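Local coordinates for peptidase M16 domain protein (Alicyclobacillus acidocaldarius subsp. acidocaldarius DSM 446, PDB 4XEA) that probably hydrolyses peptide bonds as a metal-dependent peptidase of the M16 (insulinase-like) family, with a nickel ion bound in this crystal, at residues 1-6 against 362-367; 53-58 against 182-187; 92-97 against 374-379; 107-112 against 196-201; 150-155 against 252-257. All blocks are in the same frame, centred on the assembly; numbering follows the deposited sequence.

In the fold
Contact 2 lies nearest in sequence to the metal centre: His-61, His-65 and Glu-136 hold the nickel ion, and the first two lie on helix 59-66, which starts right after segment 53-58. Contacts 3 and 4 both reach the mixed six-stranded sheet and meet where Val-375 CG2 lies 3.6 Å from Val-197 CG2. Contact 1, at the chain start, joins that group through Asn-367 OD1, 3.4 Å from Gly-200 CA. Contact 5 belongs to the second, five-stranded sheet, its centre about 38 Å from that of contact 4. A sodium ion, held at Met-67, Phe-115 and Ser-118, lies about 10 Å from the Leu-112 side chain.

Contact 1 (1-6 against 362-367); sequences VSLELP and MSLDQN
Leu-3 and Leu-5 make a small, purely apolar contact with Leu-364, where the N-terminal arm ahead of strand 10-13 passes over the connection between helices 346-363 and 367-379. A single methyl of Leu-364 makes both contacts. Leu-364 CD1 meets Leu-3 CD2 at 3.9 Å, the two side chains reaching toward each other tip to tip. The same CD1 lies 4.2 Å from Leu-5 CD2, whose side chain crosses that of Leu-364 at about a right angle. With chi1 at 173°, Leu-3 stretches away from its own backbone N, which brings CD2 to Leu-364; the side chain also packs on Phe-387, Ala-388 and Ile-391 of helix 387-396. Leu-364 is buried, packing also on Phe-387, Phe-369 and Leu-370. The neighbouring Asp-365 belongs to the dimer interface: its carboxylate oxygens accept hydrogen bonds from the backbone N atoms of His-29 and Gln-30 of the second subunit. A type I beta turn from Ser-363 to Gln-366, closed by a 3.0 Å hydrogen bond from Gln-366 N to Ser-363 O, turns the chain here, and Gln-366 is the N-cap of the next helix, a compact link between consecutive helices.

Contact 2 (53-58 against 182-187); sequences HEMPDG and LLCYDT
His-53 and Leu-183 form a CH-pi contact between strand 51-54, at the edge of a three-stranded antiparallel sheet, and helix 178-188. Leu-183 CD2 sits over the middle of the His-53 imidazole, 3.7 Å from the ring centroid and only 3° off the ring normal, so it is almost equally far from all five ring atoms. The side chains come from opposite directions. Leu-183 gets there with CG trans to the backbone N (chi1 166°), which takes the methyl off the helix toward the strand. The His-53 ring also meets that of Phe-46, on strand 45-48, with planes at about 45°. An alanine here would lack the imidazole and would probably leave Leu-183 CD2 without its ring partner and open a gap beside Phe-46.

The second group of contacts is made by Met-55, present as selenomethionine: Met-55 SE lies 3.8 Å from Cys-184 SG and Met-55 CE 4.3 Å from Leu-183 CD2. Both Met-55 and Cys-184 also pack on Phe-46, and Cys-184 touches Ile-59 at the start of the helix that carries the nickel ligands His-61 and His-65.

Hydrogen bonding stays inside the helix. Thr-187 OG1 donates to Leu-183 O at 2.8 Å from above the carbonyl plane; the same oxygen also accepts from Thr-187 N at 2.9 Å. No hydrogen bond joins segments 53-58 and 182-187, which implies that dispersion and the fit of methyl to ring hold this junction.

Contact 3 (92-97 against 374-379); sequences FDHTAY and WVTYFL
His-94, just ahead of strand 95-101, packs against Thr-376 and Leu-379 of helix 367-379, a helix laid on one face of the mixed six-stranded sheet in an alpha/beta arrangement. Along the helix, Val-375 comes first and covers Val-195 and Ala-36 of that sheet. Thr-376 then crosses His-94 at about a right angle, its OG1 3.7 Å from His-94 CE1, a van der Waals contact; the hydroxyl is hydrogen-bonded to Arg-372 O, one turn back. Leu-379 closes the segment, resting on Ala-36 and touching His-94. The imidazole is placed by chi1 71°, with CG tucked between backbone N and carbonyl carbon, and its rotation is restrained on both nitrogens. NE2 is hydrogen-bonded to Tyr-89 OH on the adjoining strand, while His-94 ND1 gives a weak bond to Asp-93 OD1 at 3.3 Å. Asp-93 is itself fixed through OD2 by a salt bridge to Arg-380, just past the helix. No hydrogen bond joins the two segments directly. Leu-379 meets the histidine at the beta carbon, CD1 lying 3.9 Å from His-94 CB.

Contact 4 (107-112 against 196-201); sequences KHVGTL and LVIAGG
Val-109 and Leu-112 of helix 105-116 pack on Ile-198 and Leu-196 of strand 194-200, part of the helix-on-sheet layering of the LuxS/MPP-like metallohydrolase fold to which M16 peptidases belong. Strand 194-200 is a central strand of the mixed six-stranded sheet, parallel to 19-24 and antiparallel to 31-37.

The contacts across the segments are apolar and come in two pairs. Val-109 CG2 lies 4.0 Å from Ile-198 CD1, the side chains crossing at a slant. In Ile-198 the CG1 branch lies beside the backbone N (chi1 -48°) and stretches on to CD1, the atom that touches Val-109. In the second pair, Leu-112 and Leu-196 run past each other in opposite directions and touch through Leu-112 CD2 and Leu-196 CD1, also 4.0 Å apart. Both leucines rest on Phe-35 of the neighbouring strand, and Ile-211 of helix 204-216 packs against Val-109 and Leu-196, so the two helices share this face.

The other face of the strand is covered by helix 367-379, with Ala-199 on Val-371. The sheet is thus covered by helices on both faces.

No hydrogen bond joins the two segments; Leu-196 and Ile-198 pair by backbone with strand 19-24. On the helix, Lys-107 O takes two donors from one residue, Thr-111 N at 2.9 Å and Thr-111 OG1 at 2.8 Å, the hydroxyl approaching from above the carbonyl plane.

Contact 5 (150-155 against 252-257); sequences MELLRA and RLLVGW
Leu-152 points from helix 144-156 toward strand 252-258, straddling Leu-254 and Gly-256. Its base and its end have different partners. Leu-254 CD1 touches Leu-152 CB at 4.1 Å, while Leu-152 CD2 lies against the backbone, 4.0 Å from Gly-256 N. A chi1 of -180° sets CG of Leu-152 on the far side of CB from the backbone N, and that brings CD2 to the strand. Gly-256 has no side chain to stand in the way; a beta carbon there would come about 3.3 Å from Leu-152 CD2, a tight approach. Its absence is consistent with the close approach of Leu-152 CA to Leu-254 CA, 7.3 Å.

Strand 252-258 lies within the five-stranded mixed sheet, between 415-422 and 314-321, and the contact is a helix packed on one sheet face. Leu-152 also touches Val-416, Ser-418 and Leu-317 on those neighbours. Leu-253 and Trp-257 pack against helix 325-342, and Val-255 CG1 lies over the rim of one face of the Trp-257 indole, 3.5 Å above its plane.

Arg-252 makes a salt bridge to Asp-145, a second tie between the strand and helix 144-156. Within the helix, Arg-154 NH1 meets Glu-151 OE2 at 2.8 Å in a nearly straight bond (167°). The oxygen lies in the guanidinium plane but is approached from well above the carboxylate plane, and the same OE2 forms a salt bridge with Arg-147 NE.

Contact 1 (1-6 against 362-367)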
# COMPACT_ATOMS: atom_id res chain seq x y z
N VAL A 1 -0.38 3.79 31.63
CA VAL A 1 0.66 2.75 31.85
C VAL A 1 1.72 2.81 30.74
O VAL A 1 1.41 3.08 29.57
CB VAL A 1 0.04 1.34 31.89
CG1 VAL A 1 -0.95 1.24 33.05
CG2 VAL A 1 -0.64 1.00 30.56
N SER A 2 2.99 2.58 31.11
CA SER A 2 4.08 2.46 30.13
C SER A 2 3.80 1.32 29.14
O SER A 2 3.21 0.31 29.53
CB SER A 2 5.42 2.23 30.85
OG SER A 2 6.50 2.13 29.94
N LEU A 3 4.20 1.46 27.88
CA LEU A 3 3.88 0.45 26.86
C LEU A 3 4.57 -0.87 27.14
O LEU A 3 5.79 -0.93 27.25
CB LEU A 3 4.28 0.91 25.45
CG LEU A 3 4.13 -0.13 24.31
CD1 LEU A 3 2.64 -0.44 23.99
CD2 LEU A 3 4.87 0.33 23.06
N GLU A 4 3.78 -1.94 27.20
CA GLU A 4 4.31 -3.30 27.28
C GLU A 4 4.00 -4.02 25.99
O GLU A 4 2.85 -4.31 25.69
CB GLU A 4 3.68 -4.07 28.45
CG GLU A 4 4.03 -3.55 29.84
CD GLU A 4 5.53 -3.63 30.19
OE1 GLU A 4 6.30 -4.29 29.44
OE2 GLU A 4 5.93 -3.02 31.21
N LEU A 5 5.03 -4.32 25.21
CA LEU A 5 4.83 -5.10 24.00
C LEU A 5 4.64 -6.58 24.34
O LEU A 5 5.21 -7.06 25.32
CB LEU A 5 6.01 -4.92 23.06
CG LEU A 5 5.99 -3.52 22.42
CD1 LEU A 5 7.40 -3.12 21.92
CD2 LEU A 5 4.93 -3.45 21.30
N PRO A 6 3.82 -7.30 23.54
CA PRO A 6 3.56 -8.72 23.82
C PRO A 6 4.74 -9.66 23.58
O PRO A 6 4.70 -10.81 24.02
CB PRO A 6 2.42 -9.07 22.85
CG PRO A 6 1.90 -7.78 22.36
CD PRO A 6 3.02 -6.81 22.41
N MSE A 362 -1.82 0.16 16.28
CA MSE A 362 -2.10 -0.79 15.20
C MSE A 362 -0.87 -1.09 14.35
O MSE A 362 -0.66 -2.22 13.93
CB MSE A 362 -3.25 -0.31 14.31
CG MSE A 362 -4.54 -0.14 15.08
SE MSE A 362 -6.14 0.17 14.01
CE MSE A 362 -6.08 2.09 13.66
N SER A 363 -0.04 -0.08 14.13
CA SER A 363 1.20 -0.21 13.35
C SER A 363 2.25 -1.07 14.04
O SER A 363 3.05 -1.68 13.37
CB SER A 363 1.78 1.17 13.02
OG SER A 363 1.01 1.78 12.01
N LEU A 364 2.24 -1.12 15.38
CA LEU A 364 3.14 -1.99 16.14
C LEU A 364 2.78 -3.47 15.99
O LEU A 364 3.58 -4.32 16.35
CB LEU A 364 3.10 -1.63 17.63
CG LEU A 364 3.54 -0.24 18.06
CD1 LEU A 364 3.24 -0.05 19.55
CD2 LEU A 364 5.00 -0.06 17.76
N ASP A 365 1.60 -3.79 15.47
CA ASP A 365 1.29 -5.14 14.98
C ASP A 365 2.12 -5.61 13.77
O ASP A 365 2.12 -6.81 13.47
CB ASP A 365 -0.17 -5.24 14.54
CG ASP A 365 -1.14 -5.25 15.70
OD1 ASP A 365 -0.70 -5.32 16.86
OD2 ASP A 365 -2.36 -5.22 15.43
N GLN A 366 2.75 -4.68 13.04
CA GLN A 366 3.34 -5.01 11.72
C GLN A 366 4.84 -5.19 11.82
O GLN A 366 5.54 -4.26 12.24
CB GLN A 366 3.09 -3.87 10.72
CG GLN A 366 1.62 -3.61 10.32
CD GLN A 366 1.00 -4.78 9.60
OE1 GLN A 366 1.63 -5.37 8.71
NE2 GLN A 366 -0.23 -5.15 9.99
N ASN A 367 5.37 -6.34 11.38
CA ASN A 367 6.83 -6.56 11.39
C ASN A 367 7.54 -5.41 10.68
O ASN A 367 8.50 -4.89 11.23
CB ASN A 367 7.23 -7.85 10.71
CG ASN A 367 6.87 -9.08 11.52
OD1 ASN A 367 6.89 -9.07 12.75
ND2 ASN A 367 6.56 -10.16 10.83

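Contact 2 (53-58 against 182-187)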
# COMPACT_ATOMS: atom_id res chain seq x y z
N HIS A 53 36.65 15.43 2.76
CA HIS A 53 36.19 15.03 1.44
C HIS A 53 34.87 15.71 1.06
O HIS A 53 33.99 15.93 1.91
CB HIS A 53 36.00 13.52 1.39
CG HIS A 53 37.24 12.75 1.72
ND1 HIS A 53 38.27 12.57 0.82
CD2 HIS A 53 37.59 12.05 2.82
CE1 HIS A 53 39.21 11.81 1.36
NE2 HIS A 53 38.82 11.50 2.59
N GLU A 54 34.78 16.08 -0.20
CA GLU A 54 33.56 16.56 -0.79
C GLU A 54 33.26 15.74 -2.05
O GLU A 54 34.02 15.75 -3.01
CB GLU A 54 33.67 18.03 -1.15
CG GLU A 54 32.35 18.59 -1.64
CD GLU A 54 32.02 19.94 -1.03
OE1 GLU A 54 31.48 20.79 -1.78
OE2 GLU A 54 32.30 20.15 0.18
N MSE A 55 32.16 15.00 -2.01
CA MSE A 55 31.86 14.04 -3.03
C MSE A 55 30.89 14.61 -4.02
O MSE A 55 30.13 15.52 -3.70
CB MSE A 55 31.19 12.82 -2.42
CG MSE A 55 32.02 12.04 -1.46
SE MSE A 55 33.50 11.10 -2.30
CE MSE A 55 34.92 12.36 -2.05
N PRO A 56 30.86 14.03 -5.23
CA PRO A 56 29.75 14.28 -6.12
C PRO A 56 28.49 13.69 -5.54
O PRO A 56 28.55 12.66 -4.85
CB PRO A 56 30.11 13.50 -7.40
CG PRO A 56 31.55 13.19 -7.27
CD PRO A 56 31.82 13.07 -5.81
N ASP A 57 27.36 14.33 -5.81
CA ASP A 57 26.10 13.81 -5.36
C ASP A 57 25.78 12.47 -6.02
O ASP A 57 26.12 12.25 -7.18
CB ASP A 57 24.99 14.83 -5.60
CG ASP A 57 25.05 15.99 -4.59
OD1 ASP A 57 25.35 15.74 -3.40
OD2 ASP A 57 24.82 17.14 -5.00
N GLY A 58 25.15 11.57 -5.26
CA GLY A 58 24.69 10.32 -5.84
C GLY A 58 25.32 9.08 -5.26
O GLY A 58 24.93 7.99 -5.64
N LEU A 182 34.59 3.51 -3.30
CA LEU A 182 35.27 2.62 -2.37
C LEU A 182 35.56 3.34 -1.04
O LEU A 182 35.41 2.76 0.04
CB LEU A 182 36.57 2.05 -2.97
CG LEU A 182 36.42 0.95 -4.03
CD1 LEU A 182 37.77 0.34 -4.36
CD2 LEU A 182 35.45 -0.13 -3.58
N LEU A 183 35.92 4.61 -1.13
CA LEU A 183 36.16 5.42 0.07
C LEU A 183 34.88 5.50 0.89
O LEU A 183 34.87 5.23 2.09
CB LEU A 183 36.62 6.81 -0.30
CG LEU A 183 36.54 7.80 0.88
CD1 LEU A 183 37.69 7.50 1.86
CD2 LEU A 183 36.61 9.20 0.36
N CYS A 184 33.77 5.87 0.23
CA CYS A 184 32.51 6.00 0.94
C CYS A 184 32.05 4.68 1.49
O CYS A 184 31.57 4.65 2.61
CB CYS A 184 31.44 6.65 0.07
SG CYS A 184 31.88 8.31 -0.33
N TYR A 185 32.25 3.59 0.76
CA TYR A 185 31.85 2.28 1.26
C TYR A 185 32.70 1.91 2.49
O TYR A 185 32.16 1.44 3.49
CB TYR A 185 31.98 1.18 0.18
CG TYR A 185 31.66 -0.20 0.70
CD1 TYR A 185 32.68 -1.11 1.03
CD2 TYR A 185 30.35 -0.61 0.87
CE1 TYR A 185 32.38 -2.35 1.52
CE2 TYR A 185 30.05 -1.84 1.36
CZ TYR A 185 31.05 -2.71 1.68
OH TYR A 185 30.71 -3.93 2.16
N ASP A 186 34.01 2.11 2.41
CA ASP A 186 34.88 1.77 3.53
C ASP A 186 34.56 2.64 4.75
O ASP A 186 34.58 2.16 5.87
CB ASP A 186 36.39 1.84 3.17
CG ASP A 186 36.87 0.65 2.33
OD1 ASP A 186 36.19 -0.42 2.20
OD2 ASP A 186 38.00 0.79 1.80
N THR A 187 34.20 3.90 4.52
CA THR A 187 33.94 4.83 5.62
C THR A 187 32.60 4.54 6.31
O THR A 187 32.53 4.58 7.54
CB THR A 187 33.94 6.27 5.12
OG1 THR A 187 35.22 6.56 4.53
CG2 THR A 187 33.66 7.29 6.26

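Contact 3 (92-97 against 374-379)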
# COMPACT_ATOMS: atom_id res chain seq x y z
N PHE A 92 17.47 10.20 2.54
CA PHE A 92 18.33 11.36 2.79
C PHE A 92 19.50 11.03 3.68
O PHE A 92 20.62 11.53 3.47
CB PHE A 92 17.50 12.50 3.41
CG PHE A 92 16.40 12.96 2.53
CD1 PHE A 92 16.69 13.47 1.25
CD2 PHE A 92 15.09 12.89 2.92
CE1 PHE A 92 15.69 13.90 0.40
CE2 PHE A 92 14.08 13.37 2.07
CZ PHE A 92 14.40 13.84 0.81
N ASP A 93 19.23 10.25 4.72
CA ASP A 93 20.20 10.05 5.79
C ASP A 93 20.47 8.60 6.16
O ASP A 93 21.19 8.32 7.16
CB ASP A 93 19.81 10.86 7.05
CG ASP A 93 18.43 10.49 7.61
OD1 ASP A 93 17.76 9.58 7.07
OD2 ASP A 93 17.99 11.15 8.57
N HIS A 94 19.91 7.66 5.41
CA HIS A 94 20.30 6.26 5.57
C HIS A 94 20.04 5.48 4.28
O HIS A 94 19.32 5.95 3.37
CB HIS A 94 19.61 5.60 6.81
CG HIS A 94 18.14 5.36 6.65
ND1 HIS A 94 17.18 6.29 7.03
CD2 HIS A 94 17.45 4.29 6.17
CE1 HIS A 94 15.97 5.79 6.78
NE2 HIS A 94 16.11 4.57 6.28
N THR A 95 20.73 4.34 4.18
CA THR A 95 20.52 3.35 3.15
C THR A 95 20.18 2.04 3.85
O THR A 95 20.84 1.65 4.85
CB THR A 95 21.80 3.13 2.27
OG1 THR A 95 22.37 4.38 1.88
CG2 THR A 95 21.47 2.32 1.03
N ALA A 96 19.14 1.37 3.35
CA ALA A 96 18.60 0.16 3.97
C ALA A 96 18.50 -1.01 2.99
O ALA A 96 18.11 -0.83 1.82
CB ALA A 96 17.21 0.43 4.55
N TYR A 97 18.85 -2.20 3.51
CA TYR A 97 18.77 -3.50 2.85
C TYR A 97 17.88 -4.42 3.69
O TYR A 97 18.06 -4.54 4.92
CB TYR A 97 20.17 -4.10 2.67
CG TYR A 97 21.11 -3.14 1.94
CD1 TYR A 97 21.21 -3.17 0.55
CD2 TYR A 97 21.81 -2.14 2.63
CE1 TYR A 97 21.98 -2.29 -0.14
CE2 TYR A 97 22.63 -1.23 1.93
CZ TYR A 97 22.70 -1.31 0.55
OH TYR A 97 23.49 -0.44 -0.16
N TRP A 374 12.38 1.15 14.26
CA TRP A 374 13.49 0.91 15.20
C TRP A 374 14.78 1.39 14.55
O TRP A 374 15.56 2.18 15.13
CB TRP A 374 13.61 -0.58 15.62
CG TRP A 374 14.15 -0.70 16.99
CD1 TRP A 374 13.42 -0.93 18.10
CD2 TRP A 374 15.51 -0.57 17.42
NE1 TRP A 374 14.22 -0.97 19.20
CE2 TRP A 374 15.51 -0.68 18.82
CE3 TRP A 374 16.73 -0.31 16.77
CZ2 TRP A 374 16.69 -0.63 19.60
CZ3 TRP A 374 17.92 -0.23 17.54
CH2 TRP A 374 17.89 -0.34 18.93
N VAL A 375 14.96 0.97 13.29
CA VAL A 375 16.14 1.36 12.51
C VAL A 375 16.28 2.87 12.38
O VAL A 375 17.36 3.44 12.62
CB VAL A 375 16.11 0.78 11.09
CG1 VAL A 375 17.18 1.44 10.25
CG2 VAL A 375 16.28 -0.79 11.11
N THR A 376 15.19 3.49 11.95
CA THR A 376 15.18 4.90 11.64
C THR A 376 15.47 5.78 12.84
O THR A 376 16.31 6.67 12.77
CB THR A 376 13.86 5.30 10.90
OG1 THR A 376 13.87 4.67 9.61
CG2 THR A 376 13.84 6.79 10.65
N TYR A 377 14.76 5.57 13.94
CA TYR A 377 15.01 6.36 15.14
C TYR A 377 16.38 6.09 15.76
O TYR A 377 17.04 7.00 16.27
CB TYR A 377 13.88 6.15 16.17
CG TYR A 377 12.56 6.83 15.76
CD1 TYR A 377 12.56 8.17 15.37
CD2 TYR A 377 11.33 6.15 15.77
CE1 TYR A 377 11.42 8.82 15.00
CE2 TYR A 377 10.13 6.83 15.41
CZ TYR A 377 10.22 8.16 15.02
OH TYR A 377 9.13 8.92 14.63
N PHE A 378 16.81 4.83 15.76
CA PHE A 378 18.17 4.51 16.23
C PHE A 378 19.25 5.28 15.48
O PHE A 378 20.08 5.98 16.07
CB PHE A 378 18.45 2.99 16.18
CG PHE A 378 19.87 2.67 16.52
CD1 PHE A 378 20.27 2.57 17.83
CD2 PHE A 378 20.81 2.55 15.50
CE1 PHE A 378 21.62 2.32 18.15
CE2 PHE A 378 22.15 2.34 15.79
CZ PHE A 378 22.57 2.24 17.10
N LEU A 379 19.21 5.22 14.16
CA LEU A 379 20.23 5.84 13.34
C LEU A 379 20.22 7.40 13.43
O LEU A 379 21.28 8.03 13.34
CB LEU A 379 20.15 5.39 11.90
CG LEU A 379 20.49 3.91 11.59
CD1 LEU A 379 20.31 3.62 10.09
CD2 LEU A 379 21.94 3.56 12.04

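Contact 4 (107-112 against 196-201)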
# COMPACT_ATOMS: atom_id res chain seq x y z
N LYS A 107 19.74 -18.86 7.10
CA LYS A 107 20.38 -18.67 5.80
C LYS A 107 20.23 -17.23 5.30
O LYS A 107 21.20 -16.64 4.82
CB LYS A 107 19.84 -19.65 4.76
CG LYS A 107 20.54 -19.59 3.40
CD LYS A 107 20.46 -20.92 2.67
CE LYS A 107 21.58 -21.87 3.14
NZ LYS A 107 21.46 -23.21 2.58
N HIS A 108 19.03 -16.67 5.45
CA HIS A 108 18.74 -15.37 4.90
C HIS A 108 19.51 -14.27 5.66
O HIS A 108 20.06 -13.37 5.05
CB HIS A 108 17.24 -15.06 4.94
CG HIS A 108 16.41 -16.00 4.11
ND1 HIS A 108 16.69 -16.25 2.78
CD2 HIS A 108 15.33 -16.75 4.42
CE1 HIS A 108 15.82 -17.13 2.31
NE2 HIS A 108 14.98 -17.45 3.29
N VAL A 109 19.54 -14.36 6.98
CA VAL A 109 20.32 -13.41 7.76
C VAL A 109 21.80 -13.43 7.38
O VAL A 109 22.43 -12.37 7.29
CB VAL A 109 20.17 -13.64 9.28
CG1 VAL A 109 21.11 -12.65 10.05
CG2 VAL A 109 18.72 -13.41 9.67
N GLY A 110 22.33 -14.63 7.20
CA GLY A 110 23.70 -14.84 6.71
C GLY A 110 23.93 -14.20 5.34
O GLY A 110 24.93 -13.51 5.12
N THR A 111 22.99 -14.39 4.42
CA THR A 111 23.09 -13.79 3.09
C THR A 111 23.02 -12.26 3.17
O THR A 111 23.74 -11.54 2.45
CB THR A 111 21.97 -14.32 2.19
OG1 THR A 111 21.95 -15.77 2.22
CG2 THR A 111 22.13 -13.79 0.76
N LEU A 112 22.16 -11.76 4.05
CA LEU A 112 21.98 -10.31 4.23
C LEU A 112 23.29 -9.69 4.73
O LEU A 112 23.79 -8.71 4.18
CB LEU A 112 20.81 -10.02 5.18
CG LEU A 112 20.53 -8.53 5.46
CD1 LEU A 112 20.20 -7.79 4.19
CD2 LEU A 112 19.44 -8.41 6.49
N LEU A 196 21.18 -3.68 12.67
CA LEU A 196 20.46 -4.86 12.18
C LEU A 196 19.25 -5.10 13.08
O LEU A 196 19.40 -5.27 14.30
CB LEU A 196 21.36 -6.10 12.21
CG LEU A 196 20.77 -7.43 11.72
CD1 LEU A 196 20.33 -7.32 10.23
CD2 LEU A 196 21.77 -8.56 11.92
N VAL A 197 18.05 -5.11 12.48
CA VAL A 197 16.79 -5.22 13.23
C VAL A 197 15.93 -6.27 12.54
O VAL A 197 15.81 -6.27 11.32
CB VAL A 197 16.07 -3.87 13.35
CG1 VAL A 197 14.84 -3.97 14.19
CG2 VAL A 197 17.04 -2.79 13.99
N ILE A 198 15.38 -7.19 13.33
CA ILE A 198 14.62 -8.33 12.80
C ILE A 198 13.39 -8.53 13.66
O ILE A 198 13.49 -8.57 14.89
CB ILE A 198 15.45 -9.61 12.84
CG1 ILE A 198 16.84 -9.38 12.26
CG2 ILE A 198 14.75 -10.78 12.05
CD1 ILE A 198 17.72 -10.61 12.29
N ALA A 199 12.23 -8.67 13.01
CA ALA A 199 10.98 -8.97 13.71
C ALA A 199 10.21 -10.07 12.99
O ALA A 199 10.20 -10.16 11.75
CB ALA A 199 10.11 -7.74 13.89
N GLY A 200 9.59 -10.94 13.79
CA GLY A 200 8.68 -11.94 13.25
C GLY A 200 8.90 -13.34 13.78
O GLY A 200 9.42 -13.53 14.90
N GLY A 201 8.50 -14.33 12.98
CA GLY A 201 8.48 -15.75 13.39
C GLY A 201 9.81 -16.48 13.29
O GLY A 201 9.97 -17.35 12.47

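Contact 5 (150-155 against 252-257)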
# COMPACT_ATOMS: atom_id res chain seq x y z
N MSE A 150 10.45 18.28 -6.01
CA MSE A 150 11.83 18.78 -6.15
C MSE A 150 11.86 20.30 -6.36
O MSE A 150 12.77 20.95 -5.87
CB MSE A 150 12.64 18.02 -7.23
CG MSE A 150 13.07 16.56 -6.80
SE MSE A 150 13.89 16.33 -5.04
CE MSE A 150 15.17 17.82 -5.17
N GLU A 151 10.83 20.85 -7.00
CA GLU A 151 10.74 22.32 -7.19
C GLU A 151 10.60 23.03 -5.81
O GLU A 151 11.27 24.00 -5.54
CB GLU A 151 9.59 22.72 -8.12
CG GLU A 151 9.81 22.41 -9.60
CD GLU A 151 11.11 23.00 -10.17
OE1 GLU A 151 11.60 24.05 -9.66
OE2 GLU A 151 11.64 22.39 -11.13
N LEU A 152 9.78 22.46 -4.94
CA LEU A 152 9.62 22.96 -3.56
C LEU A 152 10.97 22.96 -2.82
O LEU A 152 11.42 24.02 -2.30
CB LEU A 152 8.55 22.11 -2.87
CG LEU A 152 8.13 22.36 -1.41
CD1 LEU A 152 9.25 22.01 -0.49
CD2 LEU A 152 7.68 23.75 -1.25
N LEU A 153 11.66 21.83 -2.83
CA LEU A 153 12.97 21.74 -2.18
C LEU A 153 13.99 22.71 -2.73
O LEU A 153 14.79 23.33 -1.93
CB LEU A 153 13.52 20.31 -2.20
CG LEU A 153 12.76 19.25 -1.38
CD1 LEU A 153 13.47 17.85 -1.42
CD2 LEU A 153 12.65 19.67 0.08
N ARG A 154 14.01 22.83 -4.05
CA ARG A 154 14.92 23.72 -4.74
C ARG A 154 14.61 25.20 -4.37
O ARG A 154 15.53 26.00 -4.23
CB ARG A 154 14.90 23.55 -6.25
CG ARG A 154 15.81 22.42 -6.77
CD ARG A 154 16.02 22.46 -8.31
NE ARG A 154 14.89 22.03 -9.13
CZ ARG A 154 14.61 20.76 -9.48
NH1 ARG A 154 13.56 20.52 -10.27
NH2 ARG A 154 15.33 19.74 -9.04
N ALA A 155 13.34 25.50 -4.18
CA ALA A 155 12.92 26.84 -3.75
C ALA A 155 13.28 27.06 -2.26
O ALA A 155 13.77 28.14 -1.86
CB ALA A 155 11.42 27.02 -4.02
N ARG A 252 -1.48 20.98 -9.34
CA ARG A 252 -1.06 20.45 -8.04
C ARG A 252 -0.45 21.58 -7.23
O ARG A 252 0.26 22.41 -7.80
CB ARG A 252 0.01 19.35 -8.15
CG ARG A 252 -0.50 18.03 -8.73
CD ARG A 252 -0.33 18.01 -10.23
NE ARG A 252 -0.86 16.79 -10.87
CZ ARG A 252 -0.27 15.60 -10.81
NH1 ARG A 252 0.86 15.43 -10.11
NH2 ARG A 252 -0.83 14.56 -11.43
N LEU A 253 -0.73 21.60 -5.94
CA LEU A 253 -0.21 22.64 -5.03
C LEU A 253 0.59 21.94 -3.96
O LEU A 253 0.12 20.94 -3.44
CB LEU A 253 -1.36 23.36 -4.34
CG LEU A 253 -0.87 24.51 -3.40
CD1 LEU A 253 -0.50 25.71 -4.27
CD2 LEU A 253 -1.90 24.94 -2.35
N LEU A 254 1.76 22.49 -3.60
CA LEU A 254 2.51 22.07 -2.44
C LEU A 254 2.86 23.33 -1.67
O LEU A 254 3.38 24.28 -2.26
CB LEU A 254 3.81 21.37 -2.84
CG LEU A 254 3.88 19.90 -3.19
CD1 LEU A 254 5.37 19.61 -3.32
CD2 LEU A 254 3.24 19.00 -2.14
N VAL A 255 2.54 23.34 -0.38
CA VAL A 255 2.97 24.36 0.53
C VAL A 255 3.90 23.70 1.55
O VAL A 255 3.57 22.62 2.11
CB VAL A 255 1.80 25.01 1.26
CG1 VAL A 255 2.33 26.20 2.12
CG2 VAL A 255 0.71 25.49 0.28
N GLY A 256 5.06 24.31 1.76
CA GLY A 256 6.01 23.81 2.70
C GLY A 256 6.54 24.82 3.69
O GLY A 256 6.49 26.02 3.44
N TRP A 257 7.02 24.32 4.82
CA TRP A 257 7.66 25.14 5.86
C TRP A 257 8.99 24.52 6.22
O TRP A 257 9.10 23.32 6.41
CB TRP A 257 6.79 25.25 7.10
CG TRP A 257 5.53 26.03 6.86
CD1 TRP A 257 5.32 27.35 7.10
CD2 TRP A 257 4.28 25.51 6.37
NE1 TRP A 257 4.01 27.69 6.82
CE2 TRP A 257 3.36 26.59 6.32
CE3 TRP A 257 3.86 24.24 5.96
CZ2 TRP A 257 2.04 26.43 5.87
CZ3 TRP A 257 2.57 24.07 5.50
CH2 TRP A 257 1.66 25.16 5.46